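Local coordinates for protein NAGD (Escherichia coli, PDB 2C4N) that probably removes phosphate from a broad range of ribo- and deoxyribonucleotides, as a magnesium-dependent phosphatase of the HAD-like hydrolase superfamily, at residues F172-G175 and P179-I182. Numbering follows the deposited sequence.
Sequences FYVG and PWII
I181 lies against the backbone of V174 and G175, where the chain leaves the cap domain of this HAD-type phosphatase and starts helix 180-189 of the core. It is a worked example of how a short cap-to-core linker packs against the start of the helix that follows it. The side chain can be followed outward atom by atom. Its CB sits 3.3 Å from V174 O, a carbonyl oxygen that is buried here, with no hydrogen-bonding partner, and packed against the I181 side chain. The CG2 branch stays by the same oxygen and comes 4.1 Å from G175 C. CG1 stands anti to the backbone N (chi1 -166°), and the chain remains extended through chi2, which carries CD1 to within 3.8 Å of G175 CA. Cutting I181 back to an alanine removes CG1, CG2 and CD1 and is likely to leave G175 CA without the methyl against it, with a gap beside the linker.

W180, one residue earlier, meets the side chain of V174 rather than its carbonyl. The indole and the valine run side by side with their ends in the same direction, and V174 CG1 approaches the six-membered ring obliquely, 3.7 Å from W180 CZ3. F78 meets W180 edge-to-face, while F211 of a second subunit stacks on the indole, so the cluster continues into the neighbouring chain. K176, probably a substrate-binding residue, lies in the intervening turn near I181, and N43, also a probable substrate ligand, is beside G175; the linker thus borders the active-site region. At the strand end of the contact, the F172 ring meets the W180 CB at its edge, F172 CZ lying 4.4 Å from W180 CB.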
loop_
_atom_site.group_PDB
_atom_site.type_symbol
_atom_site.label_atom_id
_atom_site.label_comp_id
_atom_site.label_asym_id
_atom_site.label_seq_id
_atom_site.Cartn_x
_atom_site.Cartn_y
_atom_site.Cartn_z
ATOM N N PHE A 172 8.723 -12.559 -7.020
ATOM C CA PHE A 172 8.478 -13.664 -6.129
ATOM C C PHE A 172 9.760 -13.668 -5.300
ATOM O O PHE A 172 10.852 -13.846 -5.854
ATOM C CB PHE A 172 8.374 -14.984 -6.898
ATOM C CG PHE A 172 8.327 -16.196 -6.005
ATOM C CD1 PHE A 172 7.167 -16.516 -5.303
ATOM C CD2 PHE A 172 9.455 -16.991 -5.829
ATOM C CE1 PHE A 172 7.136 -17.609 -4.440
ATOM C CE2 PHE A 172 9.432 -18.084 -4.970
ATOM C CZ PHE A 172 8.274 -18.393 -4.275
ATOM N N TYR A 173 9.638 -13.436 -3.996
ATOM C CA TYR A 173 10.800 -13.442 -3.113
ATOM C C TYR A 173 11.029 -14.877 -2.666
ATOM O O TYR A 173 10.124 -15.528 -2.143
ATOM C CB TYR A 173 10.573 -12.544 -1.888
ATOM C CG TYR A 173 10.670 -11.061 -2.180
ATOM C CD1 TYR A 173 9.535 -10.253 -2.187
ATOM C CD2 TYR A 173 11.900 -10.466 -2.438
ATOM C CE1 TYR A 173 9.625 -8.882 -2.445
ATOM C CE2 TYR A 173 12.003 -9.101 -2.699
ATOM C CZ TYR A 173 10.864 -8.316 -2.698
ATOM O OH TYR A 173 10.982 -6.969 -2.962
ATOM N N VAL A 174 12.242 -15.368 -2.882
ATOM C CA VAL A 174 12.582 -16.740 -2.530
ATOM C C VAL A 174 12.826 -16.936 -1.036
ATOM O O VAL A 174 12.467 -17.970 -0.476
ATOM C CB VAL A 174 13.840 -17.204 -3.313
ATOM C CG1 VAL A 174 14.270 -18.598 -2.854
ATOM C CG2 VAL A 174 13.544 -17.212 -4.812
ATOM N N GLY A 175 13.426 -15.941 -0.391
ATOM C CA GLY A 175 13.732 -16.060 1.029
ATOM C C GLY A 175 12.581 -15.867 2.002
ATOM O O GLY A 175 11.441 -15.635 1.596
ATOM N N PRO A 179 7.449 -19.486 2.687
ATOM C CA PRO A 179 7.610 -20.861 3.175
ATOM C C PRO A 179 8.431 -21.742 2.230
ATOM O O PRO A 179 9.023 -22.735 2.649
ATOM C CB PRO A 179 6.166 -21.350 3.304
ATOM C CG PRO A 179 5.395 -20.087 3.550
ATOM C CD PRO A 179 6.025 -19.135 2.571
ATOM N N TRP A 180 8.479 -21.377 0.955
ATOM C CA TRP A 180 9.216 -22.190 -0.009
ATOM C C TRP A 180 10.679 -22.442 0.356
ATOM O O TRP A 180 11.175 -23.555 0.189
ATOM C CB TRP A 180 9.161 -21.574 -1.407
ATOM C CG TRP A 180 9.741 -22.500 -2.427
ATOM C CD1 TRP A 180 9.099 -23.520 -3.066
ATOM C CD2 TRP A 180 11.108 -22.560 -2.847
ATOM N NE1 TRP A 180 9.983 -24.218 -3.855
ATOM C CE2 TRP A 180 11.224 -23.650 -3.738
ATOM C CE3 TRP A 180 12.249 -21.803 -2.551
ATOM C CZ2 TRP A 180 12.439 -24.003 -4.336
ATOM C CZ3 TRP A 180 13.456 -22.154 -3.145
ATOM C CH2 TRP A 180 13.540 -23.245 -4.028
ATOM N N ILE A 181 11.377 -21.422 0.849
ATOM C CA ILE A 181 12.779 -21.620 1.197
ATOM C C ILE A 181 12.944 -22.654 2.310
ATOM O O ILE A 181 13.974 -23.314 2.397
ATOM C CB ILE A 181 13.472 -20.297 1.596
ATOM C CG1 ILE A 181 14.990 -20.509 1.616
ATOM C CG2 ILE A 181 12.984 -19.831 2.959
ATOM C CD1 ILE A 181 15.790 -19.236 1.692
ATOM N N ILE A 182 11.928 -22.796 3.157
ATOM C CA ILE A 182 11.973 -23.785 4.228
ATOM C C ILE A 182 11.839 -25.162 3.571
ATOM O O ILE A 182 12.499 -26.124 3.968
ATOM C CB ILE A 182 10.820 -23.572 5.244
ATOM C CG1 ILE A 182 10.920 -22.173 5.872
ATOM C CG2 ILE A 182 10.867 -24.642 6.323
ATOM C CD1 ILE A 182 12.256 -21.880 6.541
#